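Local coordinates for protein acyl-CoA dehydrogenase (Bacillus subtilis, PDB 5LNX) that catalyses the FAD-dependent dehydrogenation of saturated acyl-CoA thioesters to 2,3-dehydroacyl-CoA, passing the electrons to an acceptor, at residues T124-G129 / S151-T156; I165-T170 / H177-F182; A246-I251 / K355-Y360. All blocks are in the same frame, centred on the assembly; numbering follows the deposited sequence.

Contact 1 (T124-G129 / S151-T156). With FAD (flavin-adenine dinucleotide), chain S.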
loop_
_atom_site.group_PDB
_atom_site.type_symbol
_atom_site.label_atom_id
_atom_site.label_comp_id
_atom_site.label_asym_id
_atom_site.label_seq_id
_atom_site.Cartn_x
_atom_site.Cartn_y
_atom_site.Cartn_z
ATOM N N THR D 124 2.442 -31.625 4.696
ATOM C CA THR D 124 2.082 -30.814 5.873
ATOM C C THR D 124 1.467 -31.614 7.044
ATOM O O THR D 124 0.686 -32.568 6.831
ATOM C CB THR D 124 1.096 -29.677 5.468
ATOM O OG1 THR D 124 1.684 -28.938 4.393
ATOM C CG2 THR D 124 0.798 -28.722 6.621
ATOM N N GLU D 125 1.781 -31.172 8.258
ATOM C CA GLU D 125 1.351 -31.841 9.500
ATOM C C GLU D 125 0.947 -30.811 10.563
ATOM O O GLU D 125 1.390 -29.668 10.504
ATOM C CB GLU D 125 2.506 -32.655 10.116
ATOM C CG GLU D 125 2.970 -33.867 9.326
ATOM C CD GLU D 125 3.890 -34.793 10.145
ATOM O OE1 GLU D 125 4.166 -34.484 11.333
ATOM O OE2 GLU D 125 4.378 -35.817 9.606
ATOM N N PRO D 126 0.140 -31.215 11.560
ATOM C CA PRO D 126 -0.303 -30.224 12.528
ATOM C C PRO D 126 0.828 -29.407 13.118
ATOM O O PRO D 126 0.668 -28.208 13.336
ATOM C CB PRO D 126 -1.004 -31.068 13.596
ATOM C CG PRO D 126 -1.540 -32.250 12.848
ATOM C CD PRO D 126 -0.518 -32.526 11.770
ATOM N N HIS D 127 1.967 -30.059 13.344
ATOM C CA HIS D 127 3.150 -29.432 13.968
ATOM C C HIS D 127 4.206 -28.963 12.974
ATOM O O HIS D 127 5.108 -28.210 13.349
ATOM C CB HIS D 127 3.793 -30.384 15.006
ATOM C CG HIS D 127 3.088 -30.369 16.313
ATOM N ND1 HIS D 127 2.355 -31.440 16.775
ATOM C CD2 HIS D 127 2.870 -29.356 17.189
ATOM C CE1 HIS D 127 1.784 -31.117 17.925
ATOM N NE2 HIS D 127 2.060 -29.850 18.188
ATOM N N SER D 128 4.127 -29.440 11.738
ATOM C CA SER D 128 5.062 -29.010 10.691
ATOM C C SER D 128 4.316 -28.513 9.402
ATOM O O SER D 128 3.508 -29.220 8.785
ATOM C CB SER D 128 6.095 -30.084 10.378
ATOM O OG SER D 128 5.511 -31.008 9.521
ATOM N N GLY D 129 4.544 -27.250 9.065
ATOM C CA GLY D 129 3.929 -26.629 7.888
ATOM C C GLY D 129 4.917 -25.814 7.092
ATOM O O GLY D 129 5.504 -26.296 6.102
ATOM N N SER D 151 0.264 -38.346 11.281
ATOM C CA SER D 151 -0.876 -37.671 10.646
ATOM C C SER D 151 -0.465 -36.536 9.727
ATOM O O SER D 151 0.498 -35.808 9.983
ATOM C CB SER D 151 -1.834 -37.119 11.702
ATOM O OG SER D 151 -1.387 -35.866 12.174
ATOM N N LYS D 152 -1.222 -36.388 8.650
ATOM C CA LYS D 152 -1.089 -35.219 7.778
ATOM C C LYS D 152 -2.291 -34.327 7.940
ATOM O O LYS D 152 -3.359 -34.783 8.339
ATOM C CB LYS D 152 -0.881 -35.628 6.313
ATOM C CG LYS D 152 0.340 -36.507 6.101
ATOM C CD LYS D 152 1.612 -35.786 6.518
ATOM C CE LYS D 152 2.834 -36.681 6.513
ATOM N NZ LYS D 152 4.065 -35.844 6.437
ATOM N N ILE D 153 -2.105 -33.055 7.614
ATOM C CA ILE D 153 -3.208 -32.078 7.585
ATOM C C ILE D 153 -3.268 -31.269 6.279
ATOM O O ILE D 153 -2.315 -31.245 5.484
ATOM C CB ILE D 153 -3.152 -31.066 8.772
ATOM C CG1 ILE D 153 -1.784 -30.400 8.903
ATOM C CG2 ILE D 153 -3.510 -31.721 10.095
ATOM C CD1 ILE D 153 -1.800 -29.120 9.720
ATOM N N PHE D 154 -4.450 -30.694 6.041
ATOM C CA PHE D 154 -4.729 -29.777 4.921
ATOM C C PHE D 154 -4.349 -30.362 3.572
ATOM O O PHE D 154 -3.654 -29.703 2.811
ATOM C CB PHE D 154 -3.939 -28.482 5.093
ATOM C CG PHE D 154 -4.244 -27.722 6.353
ATOM C CD1 PHE D 154 -5.528 -27.601 6.806
ATOM C CD2 PHE D 154 -3.228 -27.073 7.040
ATOM C CE1 PHE D 154 -5.803 -26.892 7.960
ATOM C CE2 PHE D 154 -3.486 -26.361 8.188
ATOM C CZ PHE D 154 -4.779 -26.260 8.649
ATOM N N ILE D 155 -4.771 -31.585 3.274
ATOM C CA ILE D 155 -4.272 -32.302 2.078
ATOM C C ILE D 155 -5.214 -32.168 0.888
ATOM O O ILE D 155 -6.320 -32.716 0.866
ATOM C CB ILE D 155 -4.017 -33.795 2.351
ATOM C CG1 ILE D 155 -3.042 -33.976 3.524
ATOM C CG2 ILE D 155 -3.465 -34.471 1.114
ATOM C CD1 ILE D 155 -1.737 -33.231 3.360
ATOM N N THR D 156 -4.772 -31.408 -0.104
ATOM C CA THR D 156 -5.595 -31.168 -1.287
ATOM C C THR D 156 -5.813 -32.529 -1.920
ATOM O O THR D 156 -4.979 -33.418 -1.767
ATOM C CB THR D 156 -4.903 -30.235 -2.310
ATOM O OG1 THR D 156 -4.633 -28.962 -1.712
ATOM C CG2 THR D 156 -5.777 -30.028 -3.530
HETATM P PA FAD S . 2.423 -21.773 9.746
HETATM O O1A FAD S . 3.410 -22.233 8.686
HETATM O O2A FAD S . 2.549 -22.103 11.197
HETATM O O5B FAD S . 2.454 -20.167 9.633
HETATM C C5B FAD S . 1.576 -19.280 10.310
HETATM C C4B FAD S . 1.937 -17.882 9.812
HETATM O O4B FAD S . 3.212 -17.597 10.336
HETATM C C3B FAD S . 2.039 -17.802 8.297
HETATM O O3B FAD S . 1.637 -16.513 7.816
HETATM C C2B FAD S . 3.503 -17.969 8.011
HETATM O O2B FAD S . 3.908 -17.107 6.961
HETATM C C1B FAD S . 4.129 -17.467 9.273
HETATM N N9A FAD S . 5.398 -18.072 9.652
HETATM C C8A FAD S . 5.622 -19.188 10.382
HETATM N N7A FAD S . 6.966 -19.342 10.590
HETATM C C5A FAD S . 7.594 -18.310 9.968
HETATM C C6A FAD S . 8.961 -17.813 9.783
HETATM N N6A FAD S . 10.022 -18.468 10.277
HETATM N N1A FAD S . 9.136 -16.654 9.111
HETATM C C2A FAD S . 8.138 -15.921 8.595
HETATM N N3A FAD S . 6.869 -16.317 8.724
HETATM C C4A FAD S . 6.546 -17.459 9.386
HETATM N N1 FAD S . -0.103 -29.154 2.527
HETATM C C2 FAD S . 0.394 -30.191 1.811
HETATM O O2 FAD S . 1.366 -30.798 2.281
HETATM N N3 FAD S . -0.101 -30.587 0.619
HETATM C C4 FAD S . -1.150 -29.975 0.055
HETATM O O4 FAD S . -1.613 -30.349 -1.051
HETATM C C4X FAD S . -1.759 -28.848 0.788
HETATM N N5 FAD S . -2.822 -28.189 0.278
HETATM C C5X FAD S . -3.392 -27.171 0.961
HETATM C C6 FAD S . -4.519 -26.599 0.429
HETATM C C7 FAD S . -5.134 -25.536 1.043
HETATM C C7M FAD S . -6.292 -24.921 0.298
HETATM C C8 FAD S . -4.597 -25.048 2.342
HETATM C C8M FAD S . -5.203 -23.894 3.095
HETATM C C9 FAD S . -3.493 -25.649 2.895
HETATM C C9A FAD S . -2.853 -26.708 2.265
HETATM N N10 FAD S . -1.736 -27.396 2.841
HETATM C C10 FAD S . -1.163 -28.455 2.094
HETATM C "C1'" FAD S . -1.111 -26.948 4.095
HETATM C "C2'" FAD S . -0.284 -25.673 3.807
HETATM O "O2'" FAD S . 0.843 -25.878 2.935
HETATM C "C3'" FAD S . 0.152 -25.012 5.106
HETATM O "O3'" FAD S . -0.969 -24.310 5.641
HETATM C "C4'" FAD S . 1.346 -24.093 4.892
HETATM O "O4'" FAD S . 2.496 -24.887 4.551
HETATM C "C5'" FAD S . 1.640 -23.195 6.120
HETATM O "O5'" FAD S . 1.762 -23.855 7.382
HETATM P P FAD S . 0.707 -23.654 8.612
HETATM O O1P FAD S . 1.122 -24.470 9.823
HETATM O O2P FAD S . -0.690 -23.834 8.083
HETATM O O3P FAD S . 0.939 -22.184 9.243
#

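Contact 2 (I165-T170 / H177-F182)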
loop_
_atom_site.group_PDB
_atom_site.type_symbol
_atom_site.label_atom_id
_atom_site.label_comp_id
_atom_site.label_asym_id
_atom_site.label_seq_id
_atom_site.Cartn_x
_atom_site.Cartn_y
_atom_site.Cartn_z
ATOM N N ILE D 165 1.742 -38.942 -2.689
ATOM C CA ILE D 165 3.189 -38.751 -2.509
ATOM C C ILE D 165 3.427 -38.233 -1.096
ATOM O O ILE D 165 3.066 -37.100 -0.760
ATOM C CB ILE D 165 3.806 -37.767 -3.522
ATOM C CG1 ILE D 165 3.494 -38.173 -4.958
ATOM C CG2 ILE D 165 5.300 -37.659 -3.304
ATOM C CD1 ILE D 165 3.613 -39.656 -5.280
ATOM N N THR D 166 3.977 -39.114 -0.261
ATOM C CA THR D 166 3.946 -38.934 1.188
ATOM C C THR D 166 5.342 -38.890 1.733
ATOM O O THR D 166 6.181 -39.738 1.405
ATOM C CB THR D 166 3.181 -40.068 1.923
ATOM O OG1 THR D 166 1.926 -40.303 1.284
ATOM C CG2 THR D 166 2.903 -39.685 3.388
ATOM N N PHE D 167 5.534 -37.966 2.664
ATOM C CA PHE D 167 6.844 -37.717 3.255
ATOM C C PHE D 167 6.855 -38.111 4.724
ATOM O O PHE D 167 5.965 -37.726 5.484
ATOM C CB PHE D 167 7.250 -36.245 3.066
ATOM C CG PHE D 167 7.320 -35.838 1.627
ATOM C CD1 PHE D 167 8.479 -36.001 0.897
ATOM C CD2 PHE D 167 6.185 -35.364 0.985
ATOM C CE1 PHE D 167 8.520 -35.657 -0.440
ATOM C CE2 PHE D 167 6.213 -35.040 -0.353
ATOM C CZ PHE D 167 7.383 -35.177 -1.071
ATOM N N ALA D 168 7.897 -38.833 5.115
ATOM C CA ALA D 168 7.952 -39.463 6.441
ATOM C C ALA D 168 9.395 -39.707 6.895
ATOM O O ALA D 168 10.234 -40.087 6.091
ATOM C CB ALA D 168 7.146 -40.758 6.429
ATOM N N LEU D 169 9.665 -39.478 8.182
ATOM C CA LEU D 169 11.006 -39.729 8.802
ATOM C C LEU D 169 11.472 -41.187 8.768
ATOM O O LEU D 169 10.794 -42.074 9.300
ATOM C CB LEU D 169 11.000 -39.307 10.269
ATOM C CG LEU D 169 10.942 -37.821 10.561
ATOM C CD1 LEU D 169 10.727 -37.613 12.049
ATOM C CD2 LEU D 169 12.194 -37.112 10.084
ATOM N N THR D 170 12.612 -41.425 8.119
ATOM C CA THR D 170 13.292 -42.776 8.157
ATOM C C THR D 170 14.252 -43.299 9.400
ATOM O O THR D 170 13.977 -44.434 9.950
ATOM C CB THR D 170 13.800 -43.139 6.700
ATOM O OG1 THR D 170 14.317 -41.993 5.994
ATOM C CG2 THR D 170 12.672 -43.726 5.827
ATOM N N HIS D 177 17.205 -33.815 7.057
ATOM C CA HIS D 177 18.039 -34.690 6.213
ATOM C C HIS D 177 17.684 -36.167 6.324
ATOM O O HIS D 177 18.230 -36.996 5.598
ATOM C CB HIS D 177 19.495 -34.463 6.543
ATOM C CG HIS D 177 20.009 -33.159 6.031
ATOM N ND1 HIS D 177 20.107 -32.032 6.823
ATOM C CD2 HIS D 177 20.426 -32.792 4.797
ATOM C CE1 HIS D 177 20.588 -31.035 6.102
ATOM N NE2 HIS D 177 20.797 -31.472 4.872
ATOM N N GLY D 178 16.766 -36.490 7.227
ATOM C CA GLY D 178 16.349 -37.886 7.487
ATOM C C GLY D 178 14.915 -38.198 7.048
ATOM O O GLY D 178 14.335 -39.232 7.434
ATOM N N ILE D 179 14.368 -37.286 6.251
ATOM C CA ILE D 179 13.075 -37.443 5.634
ATOM C C ILE D 179 13.181 -38.261 4.343
ATOM O O ILE D 179 13.994 -37.970 3.459
ATOM C CB ILE D 179 12.480 -36.073 5.283
ATOM C CG1 ILE D 179 12.007 -35.362 6.554
ATOM C CG2 ILE D 179 11.313 -36.222 4.320
ATOM C CD1 ILE D 179 11.872 -33.875 6.391
ATOM N N SER D 180 12.287 -39.236 4.220
ATOM C CA SER D 180 12.118 -40.011 2.990
ATOM C C SER D 180 10.764 -39.740 2.313
ATOM O O SER D 180 9.814 -39.287 2.954
ATOM C CB SER D 180 12.246 -41.506 3.293
ATOM O OG SER D 180 13.611 -41.872 3.407
ATOM N N ALA D 181 10.683 -40.091 1.035
ATOM C CA ALA D 181 9.458 -39.900 0.257
ATOM C C ALA D 181 8.894 -41.209 -0.234
ATOM O O ALA D 181 9.624 -42.064 -0.761
ATOM C CB ALA D 181 9.699 -38.962 -0.910
ATOM N N PHE D 182 7.571 -41.323 -0.138
ATOM C CA PHE D 182 6.841 -42.584 -0.401
ATOM C C PHE D 182 5.639 -42.436 -1.350
ATOM O O PHE D 182 4.836 -41.506 -1.228
ATOM C CB PHE D 182 6.355 -43.172 0.911
ATOM C CG PHE D 182 7.462 -43.562 1.845
ATOM C CD1 PHE D 182 7.976 -44.849 1.837
ATOM C CD2 PHE D 182 7.982 -42.643 2.749
ATOM C CE1 PHE D 182 8.987 -45.213 2.709
ATOM C CE2 PHE D 182 8.989 -43.003 3.633
ATOM C CZ PHE D 182 9.496 -44.292 3.608
#

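Contact 3 (A246-I251 / K355-Y360). With FAD (flavin-adenine dinucleotide), chain S.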
loop_
_atom_site.group_PDB
_atom_site.type_symbol
_atom_site.label_atom_id
_atom_site.label_comp_id
_atom_site.label_asym_id
_atom_site.label_seq_id
_atom_site.Cartn_x
_atom_site.Cartn_y
_atom_site.Cartn_z
ATOM N N ALA D 246 0.197 -18.906 -11.346
ATOM C CA ALA D 246 -0.727 -19.024 -12.473
ATOM C C ALA D 246 -2.186 -19.091 -12.031
ATOM O O ALA D 246 -3.077 -18.535 -12.678
ATOM C CB ALA D 246 -0.377 -20.260 -13.293
ATOM N N GLN D 247 -2.436 -19.783 -10.932
ATOM C CA GLN D 247 -3.774 -19.802 -10.320
ATOM C C GLN D 247 -4.174 -18.398 -9.905
ATOM O O GLN D 247 -5.259 -17.918 -10.252
ATOM C CB GLN D 247 -3.812 -20.721 -9.095
ATOM C CG GLN D 247 -5.203 -20.957 -8.531
ATOM C CD GLN D 247 -5.197 -21.592 -7.141
ATOM O OE1 GLN D 247 -4.146 -21.758 -6.514
ATOM N NE2 GLN D 247 -6.382 -21.957 -6.659
ATOM N N ALA D 248 -3.266 -17.737 -9.191
ATOM C CA ALA D 248 -3.481 -16.351 -8.717
ATOM C C ALA D 248 -3.702 -15.363 -9.873
ATOM O O ALA D 248 -4.406 -14.366 -9.731
ATOM C CB ALA D 248 -2.294 -15.892 -7.895
ATOM N N LEU D 249 -3.037 -15.650 -10.988
ATOM C CA LEU D 249 -3.097 -14.854 -12.195
ATOM C C LEU D 249 -4.508 -14.945 -12.795
ATOM O O LEU D 249 -5.211 -13.938 -12.945
ATOM C CB LEU D 249 -2.051 -15.363 -13.197
ATOM C CG LEU D 249 -1.943 -14.632 -14.545
ATOM C CD1 LEU D 249 -1.682 -13.138 -14.362
ATOM C CD2 LEU D 249 -0.852 -15.258 -15.400
ATOM N N GLY D 250 -4.925 -16.179 -13.071
ATOM C CA GLY D 250 -6.281 -16.480 -13.552
ATOM C C GLY D 250 -7.337 -15.843 -12.667
ATOM O O GLY D 250 -8.251 -15.174 -13.144
ATOM N N ILE D 251 -7.221 -16.054 -11.360
ATOM C CA ILE D 251 -8.145 -15.392 -10.419
ATOM C C ILE D 251 -8.218 -13.888 -10.728
ATOM O O ILE D 251 -9.288 -13.314 -10.779
ATOM C CB ILE D 251 -7.721 -15.578 -8.960
ATOM C CG1 ILE D 251 -8.029 -16.992 -8.494
ATOM C CG2 ILE D 251 -8.464 -14.601 -8.062
ATOM C CD1 ILE D 251 -7.319 -17.387 -7.210
ATOM N N LYS D 355 -7.327 -15.446 -1.286
ATOM C CA LYS D 355 -6.579 -15.435 -0.029
ATOM C C LYS D 355 -5.728 -16.702 0.220
ATOM O O LYS D 355 -4.645 -16.644 0.801
ATOM C CB LYS D 355 -7.562 -15.245 1.136
ATOM C CG LYS D 355 -6.932 -15.307 2.515
ATOM C CD LYS D 355 -5.973 -14.155 2.726
ATOM C CE LYS D 355 -4.690 -14.596 3.411
ATOM N NZ LYS D 355 -3.757 -13.451 3.582
ATOM N N VAL D 356 -6.223 -17.843 -0.237
ATOM C CA VAL D 356 -5.483 -19.103 -0.155
ATOM C C VAL D 356 -4.112 -19.013 -0.822
ATOM O O VAL D 356 -3.128 -19.648 -0.382
ATOM C CB VAL D 356 -6.288 -20.218 -0.853
ATOM C CG2 VAL D 356 -5.571 -21.547 -0.774
ATOM N N THR D 357 -4.054 -18.231 -1.893
ATOM C CA THR D 357 -2.895 -18.212 -2.784
ATOM C C THR D 357 -1.699 -17.590 -2.085
ATOM O O THR D 357 -0.555 -17.852 -2.470
ATOM C CB THR D 357 -3.167 -17.427 -4.098
ATOM O OG1 THR D 357 -3.413 -16.040 -3.825
ATOM C CG2 THR D 357 -4.351 -18.015 -4.841
ATOM N N GLN D 358 -1.982 -16.823 -1.028
ATOM C CA GLN D 358 -0.959 -16.212 -0.189
ATOM C C GLN D 358 -0.355 -17.152 0.898
ATOM O O GLN D 358 0.633 -16.814 1.548
ATOM C CB GLN D 358 -1.525 -14.979 0.504
ATOM C CG GLN D 358 -2.093 -13.920 -0.418
ATOM C CD GLN D 358 -2.513 -12.695 0.353
ATOM O OE1 GLN D 358 -3.531 -12.719 1.041
ATOM N NE2 GLN D 358 -1.750 -11.610 0.241
ATOM N N ILE D 359 -0.928 -18.344 1.018
ATOM C CA ILE D 359 -0.791 -19.179 2.188
ATOM C C ILE D 359 -0.119 -20.507 1.854
ATOM O O ILE D 359 0.917 -20.841 2.433
ATOM C CB ILE D 359 -2.160 -19.467 2.839
ATOM C CG1 ILE D 359 -2.791 -18.164 3.316
ATOM C CG2 ILE D 359 -1.988 -20.452 4.004
ATOM C CD1 ILE D 359 -4.056 -18.328 4.138
ATOM N N TYR D 360 -0.743 -21.297 0.986
ATOM C CA TYR D 360 -0.207 -22.634 0.646
ATOM C C TYR D 360 0.897 -22.677 -0.411
ATOM O O TYR D 360 1.122 -21.722 -1.152
ATOM C CB TYR D 360 -1.311 -23.641 0.305
ATOM C CG TYR D 360 -2.086 -23.424 -0.992
ATOM C CD1 TYR D 360 -1.875 -22.344 -1.857
ATOM C CD2 TYR D 360 -3.121 -24.250 -1.255
ATOM C CE1 TYR D 360 -2.671 -22.168 -2.981
ATOM C CE2 TYR D 360 -3.926 -24.080 -2.344
ATOM C CZ TYR D 360 -3.698 -23.052 -3.225
ATOM O OH TYR D 360 -4.541 -22.862 -4.293
HETATM P PA FAD S . 2.423 -21.773 9.746
HETATM O O1A FAD S . 3.410 -22.233 8.686
HETATM O O2A FAD S . 2.549 -22.103 11.197
HETATM O O5B FAD S . 2.454 -20.167 9.633
HETATM C C5B FAD S . 1.576 -19.280 10.310
HETATM C C4B FAD S . 1.937 -17.882 9.812
HETATM O O4B FAD S . 3.212 -17.597 10.336
HETATM C C3B FAD S . 2.039 -17.802 8.297
HETATM O O3B FAD S . 1.637 -16.513 7.816
HETATM C C2B FAD S . 3.503 -17.969 8.011
HETATM O O2B FAD S . 3.908 -17.107 6.961
HETATM C C1B FAD S . 4.129 -17.467 9.273
HETATM N N9A FAD S . 5.398 -18.072 9.652
HETATM C C8A FAD S . 5.622 -19.188 10.382
HETATM N N7A FAD S . 6.966 -19.342 10.590
HETATM C C5A FAD S . 7.594 -18.310 9.968
HETATM C C6A FAD S . 8.961 -17.813 9.783
HETATM N N6A FAD S . 10.022 -18.468 10.277
HETATM N N1A FAD S . 9.136 -16.654 9.111
HETATM C C2A FAD S . 8.138 -15.921 8.595
HETATM N N3A FAD S . 6.869 -16.317 8.724
HETATM C C4A FAD S . 6.546 -17.459 9.386
HETATM N N1 FAD S . -0.103 -29.154 2.527
HETATM C C2 FAD S . 0.394 -30.191 1.811
HETATM O O2 FAD S . 1.366 -30.798 2.281
HETATM N N3 FAD S . -0.101 -30.587 0.619
HETATM C C4 FAD S . -1.150 -29.975 0.055
HETATM O O4 FAD S . -1.613 -30.349 -1.051
HETATM C C4X FAD S . -1.759 -28.848 0.788
HETATM N N5 FAD S . -2.822 -28.189 0.278
HETATM C C5X FAD S . -3.392 -27.171 0.961
HETATM C C6 FAD S . -4.519 -26.599 0.429
HETATM C C7 FAD S . -5.134 -25.536 1.043
HETATM C C7M FAD S . -6.292 -24.921 0.298
HETATM C C8 FAD S . -4.597 -25.048 2.342
HETATM C C8M FAD S . -5.203 -23.894 3.095
HETATM C C9 FAD S . -3.493 -25.649 2.895
HETATM C C9A FAD S . -2.853 -26.708 2.265
HETATM N N10 FAD S . -1.736 -27.396 2.841
HETATM C C10 FAD S . -1.163 -28.455 2.094
HETATM C "C1'" FAD S . -1.111 -26.948 4.095
HETATM C "C2'" FAD S . -0.284 -25.673 3.807
HETATM O "O2'" FAD S . 0.843 -25.878 2.935
HETATM C "C3'" FAD S . 0.152 -25.012 5.106
HETATM O "O3'" FAD S . -0.969 -24.310 5.641
HETATM C "C4'" FAD S . 1.346 -24.093 4.892
HETATM O "O4'" FAD S . 2.496 -24.887 4.551
HETATM C "C5'" FAD S . 1.640 -23.195 6.120
HETATM O "O5'" FAD S . 1.762 -23.855 7.382
HETATM P P FAD S . 0.707 -23.654 8.612
HETATM O O1P FAD S . 1.122 -24.470 9.823
HETATM O O2P FAD S . -0.690 -23.834 8.083
HETATM O O3P FAD S . 0.939 -22.184 9.243
#

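Contact 1 (T124-G129 / S151-T156)
T124 O accepts a hydrogen bond from I153 N (2.9 Å, N-H...O 167°), the donor standing above the carbonyl plane, and so ties a flavin-binding loop to strand 145-156 in the middle beta domain of the acyl-CoA dehydrogenase fold. The rest of T124 turns to the cofactor. Its N-H reaches FAD O2 (T124 N to O2 2.8 Å), and chi1 of -54° sets OG1 beside that N-H, where the hydroxyl donates to FAD N1. This pair of donors would probably steady negative charge on the N1-C2 region of a reduced flavin, while T156 OG1 donates to FAD N5 from the other segment. The methyl CG2 packs across I153 CG1, so one threonine serves both polar and apolar neighbours. E125 stretches out, its CG passing S151 O, and OE2 uses its anti lone pair in a salt bridge with K152 NZ at 3.2 Å, which the long lysine reaches by bending at chi2. Both charges are buried but well supplied: T137 OG1 and R136 N also bind the carboxylate, and F167 O and L123 O the ammonium. The rigid, apolar P126 ring suits the flank of I153 (P126 CG to I153 CG2 3.4 Å), and its carbonyl is bonded by R266 of the second subunit. G129 CA stands 3.6 Å from FAD O5', where any beta-carbon would collide with that oxygen.

Contact 2 (I165-T170 / H177-F182)
The ring of F182 meets the facing strand with its edge: T166 O lies in the ring plane, 3.7 Å from F182 CD2, and A168 O and the methyl CG2 of T170 are also near that plane. A chi1 of -63°, CG anti to the carbonyl carbon, lays the ring alongside T166 O and A168, whose CB touches CE2. Y146 packs edge-to-face with this ring. F167, on the other side of the sheet, has I179 CG2 near its ring plane, and A181 CB approaches obliquely to 3.5 Å from F167 CE1; the small alanine leaves room for the broad ring, which also meets F121. The two strands form an antiparallel beta hairpin of the middle domain, their directions 149° apart. T166 with F182 and A168 with S180 are hydrogen-bonded pairs, A168 N reaching S180 O at 2.9 Å; F167 with A181 and L169 with I179 are non-hydrogen-bonded, and the side chains of L169 and I179 cross at a slant. On their face, F167 packs on A233 and I179 on F230, both of helix 229-265. Towards the connecting loop, T170 OG1 and S180 OG share a hydrogen bond of 2.7 Å in which either may be donor, and S180 OG also accepts from G227 N.

Contact 3 (A246-I251 / K355-Y360)
A chi1 of -171° puts Q247 CG opposite the backbone N, and the extended chain beyond carries its amide straight out from helix 229-265 to the hydroxyl of Y360. Y360 in turn sets CG between its own N and carbonyl carbon (chi1 69°), bringing the ring against V356, near the end of helix 348-356. The two side chains cross at about a right angle, with amide and ring planes 36° apart. Y360 OH donates to Q247 OE1 at 2.5 Å, lying in the carbonyl plane on a lone pair of the amide oxygen. Glutamine suits the place because it is long enough to span the gap and can accept without bringing a charge into a buried setting; its NE2 makes a weak bond to A79 O. Over one face of the ring lies V356 CG2, 3.3 Å above the plane, which also touches the flavin methyl C7M. The edge at Y360 CD2 comes 3.2 Å from FAD C6, in the dimethylbenzene part of the isoalloxazine. One helical turn on from Q247, I251 CD1 and T357 CG2 reach each other tip to tip at 3.8 Å, and A248 CB meets T357 CB, the alanine letting the chains come close; T357 OG1 turns back to A354 O. The contact joins helix 229-265 to the chain leaving helix 348-356, both in the C-terminal domain, at the FAD pocket. With the phenol of Y360 cut back to an alanine, Q247 OE1 is likely to lose its donor and a gap to open beside the flavin's dimethylbenzene ring. The bond as modelled, phenol to amide oxygen, is consistent with an amide turned so that NE2 can make its weak bond to A79 O, and it links the aromatic wall to helix 229-265 through neutral groups.

Overall arrangement
Contacts 1 and 3 grip the same FAD from different domains: the 124-129 and 151-156 segments reach the pyrimidine end and N5 of the isoalloxazine, whereas 355-360 meets its dimethylbenzene end. Their centres are 19 Å apart, with nearest atoms about 5 Å apart, and the second subunit reaches both. Contact 2 lies 14 Å from contact 1, centre to centre, in the same beta domain; K152 NZ to F167 O, 2.8 Å and probably a hydrogen bond, links them directly. Contact 2 does not touch the flavin, though the F167 side chain is about 7 Å from it. Contacts 2 and 3 stay well separated, about 13 Å between nearest atoms.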